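Local coordinates for protein ATP-dependent RNA helicase HrpB (Escherichia coli, PDB 6EUD) that hydrolyses ATP to ADP and phosphate as a DExH-box RNA helicase that binds single-stranded RNA, at residues G52-E58 and T97-T103; I228-Q232 and L245-Y249. One frame throughout, in Å; residues are numbered along the deposited sequence.

Overall arrangement
Contact 1 comes first along the chain and closes before contact 2 opens. Contact 1 pairs strands 53-57 and 99-102 inside the parallel part of a mixed sheet, in the helicase ATP-binding region. Contact 2 packs helix 225-236 on strand 243-248, in the helicase C-terminal region. The contacts share no helix, strand or sheet. Their centres are 35 Å apart, and their nearest atoms are about 17 Å apart. Each belongs to one of the two RecA-like domains of this helicase class. Contact 1 lies within a sheet layer; contact 2 joins a helix layer to a sheet. ATP binds between the two domains in helicases of this kind.

Contact 1: G52-E58 and T97-T103; sequences GKIILLE and TRLEVVT
Ile54 and Leu56 pair with strand 99-102 in parallel register. N of Ile54 bonds to O of Arg98 at 2.7 Å, and N of Leu56 to O of Glu100 at the same 2.7 Å. The bond from N of Val102 to O of Leu56 is less straight, its donor 40° out of the carbonyl plane. One face is tightly packed with aliphatic groups. Leu99 has CG anti to its backbone N (chi1 -172°), and its CD2 reaches across to CB of Ile54 at 3.6 Å. Further on, CG of Glu58 touches CG1 of Val101 at 3.6 Å. Helix 61-74 covers this face. On the other face CG2 of Ile55 meets CG2 of Val102 at 3.8 Å, under helix 106-113. Glu100 lies alongside Ile55 there, and its carboxylate forms a salt bridge with Arg86. At the C-terminal end OG1 of Thr103 donates to O of Glu58 at 2.9 Å. The looser, solvent side is at Gly52 and Arg98. Arg98 is exposed, and its NE stays 3.6 Å from O of Gly52, at the edge of the guanidinium. The carboxylate of Glu58 lies near that of Asp126 of the DEFH box, a pair of like charges. The strands belong to the first RecA-like domain and lead into sequences matching motifs Ia and Ib of DEAH/RHA helicases.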
loop_
_atom_site.group_PDB
_atom_site.type_symbol
_atom_site.label_atom_id
_atom_site.label_comp_id
_atom_site.label_asym_id
_atom_site.label_seq_id
_atom_site.Cartn_x
_atom_site.Cartn_y
_atom_site.Cartn_z
ATOM N N GLY A 52 23.907 -5.810 -30.511
ATOM C CA GLY A 52 23.059 -6.966 -30.291
ATOM C C GLY A 52 21.567 -6.708 -30.399
ATOM O O GLY A 52 21.102 -6.054 -31.336
ATOM N N LYS A 53 20.826 -7.232 -29.425
ATOM C CA LYS A 53 19.368 -7.174 -29.408
ATOM C C LYS A 53 18.854 -5.924 -28.694
ATOM O O LYS A 53 19.560 -5.333 -27.881
ATOM C CB LYS A 53 18.808 -8.424 -28.734
ATOM C CG LYS A 53 18.009 -9.314 -29.664
ATOM C CD LYS A 53 18.319 -10.766 -29.357
ATOM C CE LYS A 53 17.334 -11.715 -30.034
ATOM N NZ LYS A 53 17.049 -11.311 -31.430
ATOM N N ILE A 54 17.629 -5.518 -29.017
ATOM C CA ILE A 54 16.961 -4.412 -28.331
ATOM C C ILE A 54 15.594 -4.856 -27.840
ATOM O O ILE A 54 14.816 -5.425 -28.605
ATOM C CB ILE A 54 16.770 -3.191 -29.242
ATOM C CG1 ILE A 54 18.100 -2.751 -29.851
ATOM C CG2 ILE A 54 16.105 -2.055 -28.473
ATOM C CD1 ILE A 54 17.958 -1.631 -30.864
ATOM N N ILE A 55 15.300 -4.604 -26.568
ATOM C CA ILE A 55 14.000 -4.964 -26.013
ATOM C C ILE A 55 13.131 -3.724 -25.836
ATOM O O ILE A 55 13.595 -2.699 -25.319
ATOM C CB ILE A 55 14.121 -5.677 -24.663
ATOM C CG1 ILE A 55 15.165 -6.797 -24.715
ATOM C CG2 ILE A 55 12.770 -6.237 -24.253
ATOM C CD1 ILE A 55 14.777 -7.968 -25.577
ATOM N N LEU A 56 11.875 -3.823 -26.270
ATOM C CA LEU A 56 10.933 -2.715 -26.174
ATOM C C LEU A 56 9.718 -3.098 -25.340
ATOM O O LEU A 56 8.819 -3.800 -25.831
ATOM C CB LEU A 56 10.489 -2.269 -27.565
ATOM C CG LEU A 56 9.506 -1.102 -27.625
ATOM C CD1 LEU A 56 10.110 0.136 -26.979
ATOM C CD2 LEU A 56 9.105 -0.820 -29.058
ATOM N N LEU A 57 9.702 -2.634 -24.084
ATOM C CA LEU A 57 8.597 -2.895 -23.154
ATOM C C LEU A 57 7.418 -1.989 -23.447
ATOM O O LEU A 57 7.586 -0.780 -23.587
ATOM C CB LEU A 57 9.036 -2.697 -21.696
ATOM C CG LEU A 57 7.917 -2.833 -20.645
ATOM C CD1 LEU A 57 7.360 -4.247 -20.638
ATOM C CD2 LEU A 57 8.379 -2.440 -19.240
ATOM N N GLU A 58 6.227 -2.577 -23.531
ATOM C CA GLU A 58 4.998 -1.809 -23.702
ATOM C C GLU A 58 4.048 -2.107 -22.544
ATOM O O GLU A 58 4.004 -3.227 -22.060
ATOM C CB GLU A 58 4.349 -2.134 -25.049
ATOM C CG GLU A 58 5.214 -1.779 -26.263
ATOM C CD GLU A 58 5.390 -0.277 -26.450
ATOM O OE1 GLU A 58 4.501 0.478 -26.004
ATOM O OE2 GLU A 58 6.410 0.144 -27.049
ATOM N N THR A 97 15.181 -12.436 -35.164
ATOM C CA THR A 97 14.858 -11.136 -34.585
ATOM C C THR A 97 16.054 -10.369 -34.024
ATOM O O THR A 97 17.105 -10.945 -33.754
ATOM C CB THR A 97 13.797 -11.339 -33.471
ATOM O OG1 THR A 97 12.809 -12.275 -33.927
ATOM C CG2 THR A 97 13.097 -10.053 -33.171
ATOM N N ARG A 98 15.897 -9.061 -33.864
ATOM C CA ARG A 98 16.883 -8.271 -33.145
ATOM C C ARG A 98 16.159 -7.284 -32.238
ATOM O O ARG A 98 16.746 -6.719 -31.317
ATOM C CB ARG A 98 17.827 -7.566 -34.119
ATOM C CG ARG A 98 18.884 -8.494 -34.710
ATOM C CD ARG A 98 19.845 -7.724 -35.577
ATOM N NE ARG A 98 20.376 -6.574 -34.854
ATOM C CZ ARG A 98 21.094 -5.607 -35.412
ATOM N NH1 ARG A 98 21.366 -5.647 -36.712
ATOM N NH2 ARG A 98 21.531 -4.595 -34.671
ATOM N N LEU A 99 14.867 -7.114 -32.495
ATOM C CA LEU A 99 14.036 -6.181 -31.749
ATOM C C LEU A 99 12.781 -6.898 -31.273
ATOM O O LEU A 99 11.918 -7.256 -32.078
ATOM C CB LEU A 99 13.679 -4.969 -32.621
ATOM C CG LEU A 99 12.956 -3.740 -32.056
ATOM C CD1 LEU A 99 11.447 -3.937 -32.022
ATOM C CD2 LEU A 99 13.480 -3.385 -30.686
ATOM N N GLU A 100 12.686 -7.110 -29.967
ATOM C CA GLU A 100 11.523 -7.764 -29.388
ATOM C C GLU A 100 10.664 -6.743 -28.638
ATOM O O GLU A 100 11.182 -5.890 -27.917
ATOM C CB GLU A 100 11.960 -8.910 -28.472
ATOM C CG GLU A 100 12.703 -10.020 -29.209
ATOM C CD GLU A 100 13.132 -11.173 -28.306
ATOM O OE1 GLU A 100 13.001 -11.051 -27.071
ATOM O OE2 GLU A 100 13.602 -12.209 -28.832
ATOM N N VAL A 101 9.350 -6.824 -28.836
ATOM C CA VAL A 101 8.411 -5.915 -28.188
ATOM C C VAL A 101 7.595 -6.686 -27.162
ATOM O O VAL A 101 6.648 -7.380 -27.512
ATOM C CB VAL A 101 7.458 -5.238 -29.201
ATOM C CG1 VAL A 101 6.607 -4.183 -28.507
ATOM C CG2 VAL A 101 8.247 -4.615 -30.351
ATOM N N VAL A 102 7.963 -6.545 -25.893
ATOM C CA VAL A 102 7.404 -7.377 -24.835
ATOM C C VAL A 102 6.407 -6.621 -23.955
ATOM O O VAL A 102 6.368 -5.389 -23.961
ATOM C CB VAL A 102 8.529 -7.950 -23.952
ATOM C CG1 VAL A 102 9.538 -8.700 -24.812
ATOM C CG2 VAL A 102 9.224 -6.836 -23.177
ATOM N N THR A 103 5.607 -7.378 -23.204
ATOM C CA THR A 103 4.628 -6.828 -22.265
ATOM C C THR A 103 4.117 -7.874 -21.283
ATOM O O THR A 103 4.504 -9.035 -21.349
ATOM C CB THR A 103 3.412 -6.263 -22.975
ATOM O OG1 THR A 103 2.508 -5.725 -22.000
ATOM C CG2 THR A 103 2.707 -7.377 -23.738
#

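Contact 2: I228-Q232 and L245-Y249; sequences IQRVQ and LCPLY
Gln232, whose side chain packs on Pro247, is tied into its helix by a bond from its backbone N to O of Ile228 at 3.1 Å. Across the contact, NE2 of Gln232 meets carbon: CD of Pro247 at 3.4 Å and CB of Leu245 at 4.0 Å. Gln232 sends CG anti to its backbone N (chi1 -178°) and is extended beyond it. The extended side chain crosses that of Pro247 at about a right angle, and its amide lies against CG and CD of the ring. OE1 of Gln232 meets CG of Pro247 at 3.6 Å. Nearer the backbone, the side chains of Leu245 and Gln232 run past each other in opposite directions, and CD1 of Leu245 comes within 3.6 Å of the backbone O of Gln232.

Ile228 lies one turn earlier in the helix. Its CG2 touches two groups, CB of Pro247 at 3.8 Å and CE1 of Tyr249 at 3.9 Å. The methyl stands at the edge of the phenol ring, near its plane. Gln229 brings NE2 to 3.9 Å from OH of Tyr249, too far for a hydrogen bond, with amide and ring planes 50° apart.

An alanine at Gln232 would remove the amide and CG, and would probably open a gap beside CG and CD of Pro247 and leave CD1 of Leu245 with less cover.

The short segments 228-232 and 245-248 run nearly antiparallel, at 170°. Ile228 and Gln232 also touch Leu273 of the adjacent strand 269-274. The helix joins parallel strands 217-221 and 243-248 in a beta-alpha-beta crossover of the second RecA-like domain. The chemistry across this contact is van der Waals packing, even where amides take part. Shape, more than directed polar bonds, is likely to set how the helix sits on the strand.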
loop_
_atom_site.group_PDB
_atom_site.type_symbol
_atom_site.label_atom_id
_atom_site.label_comp_id
_atom_site.label_asym_id
_atom_site.label_seq_id
_atom_site.Cartn_x
_atom_site.Cartn_y
_atom_site.Cartn_z
ATOM N N ILE A 228 -18.944 7.162 -19.776
ATOM C CA ILE A 228 -19.012 7.470 -21.198
ATOM C C ILE A 228 -20.401 7.182 -21.784
ATOM O O ILE A 228 -20.953 8.004 -22.521
ATOM C CB ILE A 228 -17.965 6.683 -21.990
ATOM C CG1 ILE A 228 -16.565 7.162 -21.604
ATOM C CG2 ILE A 228 -18.211 6.827 -23.507
ATOM C CD1 ILE A 228 -15.453 6.514 -22.387
ATOM N N GLN A 229 -20.974 6.026 -21.456
ATOM C CA GLN A 229 -22.278 5.651 -22.004
ATOM C C GLN A 229 -23.381 6.569 -21.492
ATOM O O GLN A 229 -24.211 7.069 -22.268
ATOM C CB GLN A 229 -22.603 4.205 -21.658
ATOM C CG GLN A 229 -21.603 3.211 -22.172
ATOM C CD GLN A 229 -21.975 1.785 -21.820
ATOM O OE1 GLN A 229 -22.943 1.550 -21.099
ATOM N NE2 GLN A 229 -21.212 0.825 -22.337
ATOM N N ARG A 230 -23.385 6.811 -20.184
ATOM C CA ARG A 230 -24.450 7.607 -19.579
ATOM C C ARG A 230 -24.413 9.076 -20.007
ATOM O O ARG A 230 -25.476 9.667 -20.260
ATOM C CB ARG A 230 -24.404 7.486 -18.050
ATOM C CG ARG A 230 -24.934 6.141 -17.560
ATOM C CD ARG A 230 -25.003 6.053 -16.046
ATOM N NE ARG A 230 -23.670 6.024 -15.457
ATOM C CZ ARG A 230 -22.931 4.929 -15.340
ATOM N NH1 ARG A 230 -23.383 3.767 -15.785
ATOM N NH2 ARG A 230 -21.736 5.001 -14.778
ATOM N N VAL A 231 -23.213 9.661 -20.092
ATOM C CA VAL A 231 -23.103 11.048 -20.502
ATOM C C VAL A 231 -23.500 11.147 -21.970
ATOM O O VAL A 231 -24.142 12.120 -22.394
ATOM C CB VAL A 231 -21.680 11.615 -20.298
ATOM C CG1 VAL A 231 -21.511 12.921 -21.062
ATOM C CG2 VAL A 231 -21.375 11.793 -18.821
ATOM N N GLN A 232 -23.136 10.125 -22.736
ATOM C CA GLN A 232 -23.468 10.094 -24.149
ATOM C C GLN A 232 -24.983 10.190 -24.356
ATOM O O GLN A 232 -25.459 10.978 -25.182
ATOM C CB GLN A 232 -22.919 8.826 -24.815
ATOM C CG GLN A 232 -23.200 8.785 -26.316
ATOM C CD GLN A 232 -22.478 7.655 -27.016
ATOM O OE1 GLN A 232 -21.876 6.803 -26.371
ATOM N NE2 GLN A 232 -22.533 7.640 -28.339
ATOM N N LEU A 245 -21.471 12.326 -31.931
ATOM C CA LEU A 245 -20.958 11.734 -30.703
ATOM C C LEU A 245 -20.114 10.499 -30.960
ATOM O O LEU A 245 -20.555 9.558 -31.615
ATOM C CB LEU A 245 -22.107 11.382 -29.762
ATOM C CG LEU A 245 -22.894 12.579 -29.236
ATOM C CD1 LEU A 245 -23.906 12.142 -28.177
ATOM C CD2 LEU A 245 -21.955 13.646 -28.682
ATOM N N CYS A 246 -18.908 10.501 -30.401
ATOM C CA CYS A 246 -17.932 9.441 -30.637
ATOM C C CYS A 246 -17.311 8.929 -29.364
ATOM O O CYS A 246 -16.296 9.459 -28.927
ATOM C CB CYS A 246 -16.810 9.938 -31.549
ATOM S SG CYS A 246 -17.387 10.746 -33.031
ATOM N N PRO A 247 -17.902 7.886 -28.769
ATOM C CA PRO A 247 -17.274 7.215 -27.622
ATOM C C PRO A 247 -15.932 6.610 -28.005
ATOM O O PRO A 247 -15.700 6.334 -29.165
ATOM C CB PRO A 247 -18.282 6.126 -27.247
ATOM C CG PRO A 247 -19.115 5.947 -28.488
ATOM C CD PRO A 247 -19.204 7.294 -29.112
ATOM N N LEU A 248 -15.056 6.421 -27.036
ATOM C CA LEU A 248 -13.740 5.870 -27.301
ATOM C C LEU A 248 -13.261 5.037 -26.125
ATOM O O LEU A 248 -12.744 5.560 -25.128
ATOM C CB LEU A 248 -12.732 6.977 -27.607
ATOM C CG LEU A 248 -11.393 6.457 -28.122
ATOM C CD1 LEU A 248 -11.634 5.668 -29.368
ATOM C CD2 LEU A 248 -10.452 7.584 -28.412
ATOM N N TYR A 249 -13.472 3.732 -26.253
ATOM C CA TYR A 249 -12.866 2.751 -25.364
ATOM C C TYR A 249 -12.401 1.539 -26.166
ATOM O O TYR A 249 -12.910 1.290 -27.263
ATOM C CB TYR A 249 -13.835 2.335 -24.259
ATOM C CG TYR A 249 -15.295 2.230 -24.646
ATOM C CD1 TYR A 249 -16.108 3.353 -24.668
ATOM C CD2 TYR A 249 -15.877 1.003 -24.925
ATOM C CE1 TYR A 249 -17.457 3.261 -24.994
ATOM C CE2 TYR A 249 -17.230 0.901 -25.246
ATOM C CZ TYR A 249 -18.010 2.032 -25.279
ATOM O OH TYR A 249 -19.346 1.946 -25.595
#